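Glucosamine-6-phosphate deaminase (Thermotoga maritima, PDB 1J5X) is a member of the SIS-domain family, with an alpha/beta fold built round two parallel sheets. Local coordinates at residues 88-93 with 117-122; 108-113 with 336-341; 127-132 with 144-149. All coordinates share one frame; numbering follows the deposited sequence.

Contact 1. Residues 88-93 with 117-122; sequences GEVAFQ and LLANDV
V122 reaches across from helix 114-125 to the end of the short helix 87-91, where its two methyl groups pack on the last carbonyls of the partner, both beside V90 O and CG2 also against A91 O. From CB, which lies 4.0 Å from V90 O, the side chain forks. CG1, held anti to the backbone N (chi1 161°), approaches V90 O at 3.7 Å and touches the CG methylene of Q93 as well; its contact with V90 CG1 is looser. CG2 lies 3.7 Å from A91 O. The methyls thus pack on polar backbone without bonding to it. V90 O is already engaged by the amide of Q93, part of the Schellman motif in which Q93, with positive phi, ends the helix. The extended side chain of Q93 runs on past V122, and its OE1 is hydrogen-bonded to R126.

One turn earlier the helices come together through small residues. A91 and A119 have their CA atoms 4.1 Å apart, close enough for the CB of A91 to press on L118 CB at 3.4 Å, tighter than an ordinary carbon contact. On the more buried side V90 CG1 meets A119 CB at 3.7 Å. At the outer margin F92 CZ grazes L118 CD1.

V90 and A119 both also rest on V58 of strand 54-59, so the two helices pack side by side over the parallel sheet, helix 87-91 following edge strand 81-86 and helix 114-125 following strand 102-107.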
loop_
_atom_site.group_PDB
_atom_site.type_symbol
_atom_site.label_atom_id
_atom_site.label_comp_id
_atom_site.label_asym_id
_atom_site.label_seq_id
_atom_site.Cartn_x
_atom_site.Cartn_y
_atom_site.Cartn_z
ATOM N N GLY A 88 16.713 3.687 4.200
ATOM C CA GLY A 88 17.943 4.461 4.085
ATOM C C GLY A 88 18.250 5.260 5.355
ATOM O O GLY A 88 19.400 5.418 5.733
ATOM N N GLU A 89 17.219 5.788 6.024
ATOM C CA GLU A 89 17.457 6.549 7.251
ATOM C C GLU A 89 18.008 5.656 8.375
ATOM O O GLU A 89 18.786 6.113 9.223
ATOM C CB GLU A 89 16.156 7.269 7.687
ATOM C CG GLU A 89 15.706 8.251 6.546
ATOM C CD GLU A 89 14.554 9.148 6.972
ATOM O OE1 GLU A 89 13.967 8.899 8.073
ATOM O OE2 GLU A 89 14.241 10.064 6.191
ATOM N N VAL A 90 17.599 4.393 8.396
ATOM C CA VAL A 90 18.086 3.484 9.405
ATOM C C VAL A 90 19.507 3.050 9.002
ATOM O O VAL A 90 20.422 3.022 9.827
ATOM C CB VAL A 90 17.192 2.208 9.510
ATOM C CG1 VAL A 90 17.768 1.235 10.553
ATOM C CG2 VAL A 90 15.697 2.603 9.947
ATOM N N ALA A 91 19.629 2.658 7.743
ATOM C CA ALA A 91 20.930 2.174 7.230
ATOM C C ALA A 91 22.052 3.149 7.499
ATOM O O ALA A 91 23.180 2.725 7.830
ATOM C CB ALA A 91 20.830 1.922 5.693
ATOM N N PHE A 92 21.789 4.452 7.339
ATOM C CA PHE A 92 22.837 5.433 7.561
ATOM C C PHE A 92 22.784 6.108 8.954
ATOM O O PHE A 92 23.486 7.069 9.208
ATOM C CB PHE A 92 22.824 6.414 6.383
ATOM C CG PHE A 92 23.380 5.810 5.122
ATOM C CD1 PHE A 92 24.766 5.710 4.939
ATOM C CD2 PHE A 92 22.550 5.224 4.180
ATOM C CE1 PHE A 92 25.299 5.017 3.822
ATOM C CE2 PHE A 92 23.073 4.526 3.067
ATOM C CZ PHE A 92 24.454 4.426 2.902
ATOM N N GLN A 93 21.964 5.539 9.820
ATOM C CA GLN A 93 21.795 5.949 11.212
ATOM C C GLN A 93 21.515 7.451 11.332
ATOM O O GLN A 93 22.170 8.192 12.138
ATOM C CB GLN A 93 23.054 5.535 12.032
ATOM C CG GLN A 93 23.175 3.996 12.069
ATOM C CD GLN A 93 24.303 3.517 12.984
ATOM O OE1 GLN A 93 24.151 3.481 14.213
ATOM N NE2 GLN A 93 25.428 3.154 12.386
ATOM N N LEU A 117 19.087 -4.345 3.824
ATOM C CA LEU A 117 20.075 -5.205 4.443
ATOM C C LEU A 117 20.991 -4.389 5.377
ATOM O O LEU A 117 21.419 -4.850 6.456
ATOM C CB LEU A 117 20.910 -5.921 3.341
ATOM C CG LEU A 117 20.006 -6.969 2.666
ATOM C CD1 LEU A 117 20.797 -7.496 1.399
ATOM C CD2 LEU A 117 19.699 -8.090 3.656
ATOM N N LEU A 118 21.300 -3.164 4.977
ATOM C CA LEU A 118 22.131 -2.352 5.871
ATOM C C LEU A 118 21.332 -2.044 7.128
ATOM O O LEU A 118 21.872 -2.080 8.246
ATOM C CB LEU A 118 22.526 -1.040 5.218
ATOM C CG LEU A 118 23.540 -1.236 4.065
ATOM C CD1 LEU A 118 23.672 0.048 3.247
ATOM C CD2 LEU A 118 24.884 -1.640 4.663
ATOM N N ALA A 119 20.058 -1.711 6.933
ATOM C CA ALA A 119 19.195 -1.420 8.096
ATOM C C ALA A 119 19.111 -2.619 9.032
ATOM O O ALA A 119 19.150 -2.490 10.252
ATOM C CB ALA A 119 17.753 -0.983 7.588
ATOM N N ASN A 120 18.956 -3.823 8.459
ATOM C CA ASN A 120 18.872 -5.030 9.238
ATOM C C ASN A 120 20.124 -5.171 10.102
ATOM O O ASN A 120 20.063 -5.497 11.286
ATOM C CB ASN A 120 18.738 -6.241 8.256
ATOM C CG ASN A 120 18.640 -7.562 8.984
ATOM O OD1 ASN A 120 17.737 -7.759 9.827
ATOM N ND2 ASN A 120 19.563 -8.514 8.635
ATOM N N ASP A 121 21.283 -4.931 9.513
ATOM C CA ASP A 121 22.511 -5.030 10.284
ATOM C C ASP A 121 22.594 -3.990 11.443
ATOM O O ASP A 121 22.920 -4.297 12.587
ATOM C CB ASP A 121 23.687 -4.878 9.341
ATOM C CG ASP A 121 24.926 -5.532 9.892
ATOM O OD1 ASP A 121 24.897 -6.789 10.099
ATOM O OD2 ASP A 121 25.902 -4.788 10.145
ATOM N N VAL A 122 22.280 -2.755 11.126
ATOM C CA VAL A 122 22.266 -1.694 12.125
ATOM C C VAL A 122 21.275 -2.064 13.260
ATOM O O VAL A 122 21.589 -1.930 14.452
ATOM C CB VAL A 122 21.790 -0.351 11.451
ATOM C CG1 VAL A 122 21.297 0.651 12.529
ATOM C CG2 VAL A 122 22.932 0.274 10.651
#

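Contact 2. Residues 108-113 with 336-341; sequences SRTGNT and LEKTVV
R109 and K338 meet with their side chains at about a right angle, the lysine CE lying 3.7 Å above the plane of the guanidinium, over its centre. K338 CG adds a contact with NH2. This is aliphatic packing on a flat cation, and although the two charged ends are near each other, both are drawn to the same neighbour: R109 NH1 forms a salt bridge with E155 and K338 NZ bonds to the E155 backbone carbonyl, which probably offsets the like charges. At the guanidinium edge, in its plane, a water accepts from NH2 and donates to K338 O, each at 2.9 Å.

T110 comes next. Its OG1 lies between the backbone N and the carbonyl carbon (chi1 65°), from where it shares a 2.7 Å hydrogen bond with T339 OG1; the two threonines cross at a slant. The methyl CG2 of T110 lies against T339 OG1 and also 3.5 Å from K338 CD, the threonine and lysine side chains sliding past each other in opposite directions.

Beyond G111, which has positive phi, N112 offers its CB and carbonyl to the T339 methyl, with N112 O 3.6 Å from T339 CG2, while N112 OD1 bonds to the amide of R140. T113 finishes the segment: its CA abuts V340 O at 3.7 Å, and its hydroxyl is held both by S108 OG and by a second water. That water also donates to K338 O and accepts from V340 N, tying T113 to the C-terminal tail.

The turn 108-113 joins strand 102-107 to helix 114-125, with T113 at the N-cap position. Such serine- and threonine-rich strand-to-helix loops at the C-terminal ends of the strands of a parallel sheet are characteristic of SIS domains; here the tail 336-341 packs against it.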
loop_
_atom_site.group_PDB
_atom_site.type_symbol
_atom_site.label_atom_id
_atom_site.label_comp_id
_atom_site.label_asym_id
_atom_site.label_seq_id
_atom_site.Cartn_x
_atom_site.Cartn_y
_atom_site.Cartn_z
ATOM N N SER A 108 11.419 -6.165 1.986
ATOM C CA SER A 108 12.154 -6.055 0.692
ATOM C C SER A 108 11.595 -7.256 -0.086
ATOM O O SER A 108 11.884 -8.392 0.260
ATOM C CB SER A 108 13.679 -6.239 0.872
ATOM O OG SER A 108 14.249 -6.350 -0.470
ATOM N N ARG A 109 10.808 -6.960 -1.094
ATOM C CA ARG A 109 10.172 -8.003 -1.911
ATOM C C ARG A 109 11.232 -8.973 -2.448
ATOM O O ARG A 109 11.114 -10.179 -2.250
ATOM C CB ARG A 109 9.442 -7.347 -3.062
ATOM C CG ARG A 109 8.785 -8.359 -4.034
ATOM C CD ARG A 109 7.950 -7.637 -5.075
ATOM N NE ARG A 109 8.678 -6.588 -5.797
ATOM C CZ ARG A 109 8.376 -6.182 -7.029
ATOM N NH1 ARG A 109 7.376 -6.748 -7.684
ATOM N NH2 ARG A 109 9.026 -5.165 -7.585
ATOM N N THR A 110 12.270 -8.436 -3.113
ATOM C CA THR A 110 13.321 -9.331 -3.687
ATOM C C THR A 110 14.242 -9.847 -2.592
ATOM O O THR A 110 14.965 -10.852 -2.749
ATOM C CB THR A 110 14.218 -8.613 -4.765
ATOM O OG1 THR A 110 14.968 -7.576 -4.130
ATOM C CG2 THR A 110 13.374 -8.053 -5.925
ATOM N N GLY A 111 14.217 -9.161 -1.441
ATOM C CA GLY A 111 15.045 -9.550 -0.298
ATOM C C GLY A 111 16.524 -9.148 -0.425
ATOM O O GLY A 111 17.328 -9.467 0.421
ATOM N N ASN A 112 16.861 -8.408 -1.464
ATOM C CA ASN A 112 18.264 -8.058 -1.651
ATOM C C ASN A 112 18.515 -6.534 -1.700
ATOM O O ASN A 112 19.634 -6.079 -1.987
ATOM C CB ASN A 112 18.795 -8.769 -2.926
ATOM C CG ASN A 112 18.968 -10.274 -2.715
ATOM O OD1 ASN A 112 19.428 -10.673 -1.543
ATOM N ND2 ASN A 112 18.723 -11.077 -3.654
ATOM N N THR A 113 17.481 -5.760 -1.358
ATOM C CA THR A 113 17.567 -4.282 -1.343
ATOM C C THR A 113 18.672 -3.857 -0.376
ATOM O O THR A 113 18.605 -4.115 0.826
ATOM C CB THR A 113 16.200 -3.681 -0.928
ATOM O OG1 THR A 113 15.197 -4.246 -1.778
ATOM C CG2 THR A 113 16.194 -2.171 -1.094
ATOM N N LEU A 336 13.773 2.204 -13.747
ATOM C CA LEU A 336 13.583 1.339 -12.583
ATOM C C LEU A 336 14.180 -0.049 -12.628
ATOM O O LEU A 336 14.211 -0.676 -13.679
ATOM C CB LEU A 336 12.099 1.173 -12.292
ATOM C CG LEU A 336 11.323 2.484 -12.075
ATOM C CD1 LEU A 336 9.963 2.134 -11.495
ATOM C CD2 LEU A 336 12.078 3.428 -11.161
ATOM N N GLU A 337 14.561 -0.552 -11.445
ATOM C CA GLU A 337 15.142 -1.886 -11.274
ATOM C C GLU A 337 14.377 -2.649 -10.187
ATOM O O GLU A 337 13.956 -2.045 -9.200
ATOM C CB GLU A 337 16.602 -1.764 -10.832
ATOM C CG GLU A 337 17.490 -0.930 -11.742
ATOM C CD GLU A 337 18.872 -0.707 -11.131
ATOM O OE1 GLU A 337 18.974 0.074 -10.149
ATOM O OE2 GLU A 337 19.856 -1.322 -11.618
ATOM N N LYS A 338 14.207 -3.961 -10.310
ATOM C CA LYS A 338 13.467 -4.662 -9.236
ATOM C C LYS A 338 14.223 -4.547 -7.907
ATOM O O LYS A 338 13.648 -4.212 -6.854
ATOM C CB LYS A 338 13.260 -6.137 -9.587
ATOM C CG LYS A 338 11.836 -6.674 -9.327
ATOM C CD LYS A 338 11.818 -8.189 -9.093
ATOM C CE LYS A 338 10.372 -8.726 -9.005
ATOM N NZ LYS A 338 10.276 -10.177 -8.629
ATOM N N THR A 339 15.521 -4.825 -7.935
ATOM C CA THR A 339 16.315 -4.739 -6.721
ATOM C C THR A 339 17.170 -3.486 -6.810
ATOM O O THR A 339 17.993 -3.356 -7.746
ATOM C CB THR A 339 17.219 -5.970 -6.525
ATOM O OG1 THR A 339 16.406 -7.129 -6.380
ATOM C CG2 THR A 339 18.036 -5.858 -5.237
ATOM N N VAL A 340 16.961 -2.546 -5.874
ATOM C CA VAL A 340 17.747 -1.307 -5.840
ATOM C C VAL A 340 18.994 -1.562 -4.962
ATOM O O VAL A 340 18.910 -1.812 -3.755
ATOM C CB VAL A 340 16.882 -0.129 -5.307
ATOM C CG1 VAL A 340 17.718 1.123 -5.167
ATOM C CG2 VAL A 340 15.693 0.112 -6.264
ATOM N N VAL A 341 20.161 -1.494 -5.597
ATOM C CA VAL A 341 21.457 -1.814 -4.967
ATOM C C VAL A 341 22.445 -0.663 -5.017
ATOM O O VAL A 341 22.758 -0.184 -6.112
ATOM C CB VAL A 341 22.124 -3.008 -5.703
ATOM C CG1 VAL A 341 23.505 -3.336 -5.097
ATOM C CG2 VAL A 341 21.190 -4.225 -5.651
HETATM O O HOH W 1 11.085 -4.507 -5.615
HETATM O O HOH W 2 14.798 -3.116 -4.226
#

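Contact 3. Residues 127-132 with 144-149; sequences NHRTIG and ESDLPL
T130 and D146 exchange two side-chain bonds just where strands 128-134 and 147-150 begin to pair. With chi1 at 64°, the T130 hydroxyl is placed to accept from D146 N at 3.1 Å, and the same OG1 is probably bonded to N120 of helix 114-125. In return D146 OD2 accepts from T130 N at 2.9 Å, meeting it on the anti side, a little out of the carboxylate plane. A water also donates to OD2 and to H128 O. The D146 carboxylate probably stands in for a strand carbonyl before regular pairing starts.

R129 crosses D146 almost perpendicularly, through its aliphatic part and backbone: D146 OD2 lies 3.2 Å from R129 CA and 3.5 Å from R129 CG, whereas the charged groups do not touch. R129 CD packs on L147 CD1 at 3.6 Å. L147, with CG anti to the carbonyl carbon (chi1 -64°), brings that same methyl to I131 CG1, and I131 CG2 reaches L149 CB. Where G132 passes S145, only backbone faces the serine, whose OG bonds to L141 O.

Three backbone bonds follow: L147 N to T130 O, G132 N to L147 O at 2.8 Å and L149 N to G132 O. The strands run parallel, the axes of 128-132 and 147-149 making 19°, in a beta-alpha-beta unit with helix 140-144 whose second strand is outermost on that side of the five-stranded SIS-domain sheet.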
loop_
_atom_site.group_PDB
_atom_site.type_symbol
_atom_site.label_atom_id
_atom_site.label_comp_id
_atom_site.label_asym_id
_atom_site.label_seq_id
_atom_site.Cartn_x
_atom_site.Cartn_y
_atom_site.Cartn_z
ATOM N N ASN A 127 20.414 -4.233 19.303
ATOM C CA ASN A 127 19.487 -4.998 20.135
ATOM C C ASN A 127 18.039 -5.015 19.680
ATOM O O ASN A 127 17.114 -5.091 20.498
ATOM C CB ASN A 127 19.560 -4.512 21.611
ATOM C CG ASN A 127 18.776 -5.432 22.596
ATOM O OD1 ASN A 127 18.069 -4.823 23.571
ATOM N ND2 ASN A 127 18.832 -6.672 22.484
ATOM N N HIS A 128 17.807 -4.910 18.385
ATOM C CA HIS A 128 16.437 -5.044 17.895
ATOM C C HIS A 128 16.374 -6.392 17.159
ATOM O O HIS A 128 17.281 -6.702 16.391
ATOM C CB HIS A 128 16.104 -3.911 16.917
ATOM C CG HIS A 128 15.761 -2.628 17.595
ATOM N ND1 HIS A 128 16.514 -1.780 18.335
ATOM C CD2 HIS A 128 14.484 -2.128 17.620
ATOM C CE1 HIS A 128 15.676 -0.791 18.795
ATOM N NE2 HIS A 128 14.456 -1.023 18.350
ATOM N N ARG A 129 15.364 -7.205 17.424
ATOM C CA ARG A 129 15.212 -8.463 16.696
ATOM C C ARG A 129 14.473 -8.127 15.383
ATOM O O ARG A 129 13.479 -7.354 15.368
ATOM C CB ARG A 129 14.435 -9.471 17.523
ATOM C CG ARG A 129 14.297 -10.801 16.779
ATOM C CD ARG A 129 13.715 -11.905 17.609
ATOM N NE ARG A 129 14.518 -12.188 18.793
ATOM C CZ ARG A 129 14.409 -13.327 19.486
ATOM N NH1 ARG A 129 13.531 -14.270 19.092
ATOM N NH2 ARG A 129 15.165 -13.537 20.568
ATOM N N THR A 130 14.959 -8.683 14.273
ATOM C CA THR A 130 14.371 -8.385 12.982
ATOM C C THR A 130 13.571 -9.479 12.325
ATOM O O THR A 130 13.933 -10.690 12.343
ATOM C CB THR A 130 15.466 -7.913 11.964
ATOM O OG1 THR A 130 16.391 -9.024 11.729
ATOM C CG2 THR A 130 16.273 -6.731 12.544
ATOM N N ILE A 131 12.460 -9.059 11.720
ATOM C CA ILE A 131 11.608 -9.972 10.994
ATOM C C ILE A 131 11.797 -9.651 9.522
ATOM O O ILE A 131 11.592 -8.515 9.099
ATOM C CB ILE A 131 10.132 -9.796 11.361
ATOM C CG1 ILE A 131 9.904 -10.274 12.819
ATOM C CG2 ILE A 131 9.263 -10.581 10.379
ATOM C CD1 ILE A 131 8.600 -9.659 13.396
ATOM N N GLY A 132 12.166 -10.673 8.722
ATOM C CA GLY A 132 12.416 -10.418 7.323
ATOM C C GLY A 132 11.257 -10.694 6.402
ATOM O O GLY A 132 11.024 -11.833 6.023
ATOM N N GLU A 144 19.498 -13.349 6.492
ATOM C CA GLU A 144 20.146 -12.468 7.502
ATOM C C GLU A 144 19.252 -11.872 8.589
ATOM O O GLU A 144 19.759 -11.323 9.579
ATOM C CB GLU A 144 20.881 -11.358 6.767
ATOM C CG GLU A 144 22.169 -11.894 6.063
ATOM C CD GLU A 144 22.698 -10.957 4.984
ATOM O OE1 GLU A 144 22.708 -9.729 5.211
ATOM O OE2 GLU A 144 23.122 -11.443 3.880
ATOM N N SER A 145 17.945 -11.984 8.408
ATOM C CA SER A 145 17.041 -11.447 9.418
ATOM C C SER A 145 16.967 -12.498 10.519
ATOM O O SER A 145 17.270 -13.684 10.285
ATOM C CB SER A 145 15.660 -11.199 8.810
ATOM O OG SER A 145 15.059 -12.402 8.291
ATOM N N ASP A 146 16.579 -12.088 11.722
ATOM C CA ASP A 146 16.441 -13.014 12.820
ATOM C C ASP A 146 15.282 -13.988 12.645
ATOM O O ASP A 146 15.380 -15.155 13.044
ATOM C CB ASP A 146 16.205 -12.263 14.134
ATOM C CG ASP A 146 17.413 -11.493 14.599
ATOM O OD1 ASP A 146 18.520 -12.055 14.555
ATOM O OD2 ASP A 146 17.271 -10.328 15.025
ATOM N N LEU A 147 14.191 -13.513 12.035
ATOM C CA LEU A 147 12.964 -14.286 11.878
ATOM C C LEU A 147 12.439 -14.022 10.467
ATOM O O LEU A 147 11.700 -13.048 10.204
ATOM C CB LEU A 147 11.912 -13.802 12.915
ATOM C CG LEU A 147 12.222 -14.005 14.407
ATOM C CD1 LEU A 147 11.248 -13.211 15.272
ATOM C CD2 LEU A 147 12.134 -15.475 14.750
ATOM N N PRO A 148 12.858 -14.847 9.515
ATOM C CA PRO A 148 12.384 -14.638 8.153
ATOM C C PRO A 148 10.929 -15.031 8.009
ATOM O O PRO A 148 10.465 -15.945 8.669
ATOM C CB PRO A 148 13.321 -15.535 7.320
ATOM C CG PRO A 148 13.650 -16.638 8.305
ATOM C CD PRO A 148 13.910 -15.891 9.578
ATOM N N LEU A 149 10.211 -14.328 7.153
ATOM C CA LEU A 149 8.809 -14.616 6.908
ATOM C C LEU A 149 8.690 -14.484 5.411
ATOM O O LEU A 149 8.472 -13.394 4.883
ATOM C CB LEU A 149 7.905 -13.565 7.606
ATOM C CG LEU A 149 6.408 -13.672 7.275
ATOM C CD1 LEU A 149 5.970 -15.146 7.310
ATOM C CD2 LEU A 149 5.591 -12.826 8.273
HETATM O O HOH W 3 19.040 -9.389 16.668
#

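Overall arrangement
Helix 114-125 and the loop before it tie the three contacts together. Contacts 1 and 2 have centres about 15 Å apart and meet where L117 CD1 packs on N112 O at 3.8 Å. Contact 1 is linked more firmly to contact 3, about 13 Å away between centres: N120, on the helix that packs against 88-93, is the link, its OD1 2.7 Å from T130 OG1 and its ND2 3.0 Å from E144 O, both probable hydrogen bonds. Contacts 2 and 3 do not touch, their nearest atoms being about 6 Å apart. Contacts 1 and 3 join segments only 24 and 12 residues apart in sequence, whereas contact 2 brings together segments 223 residues apart.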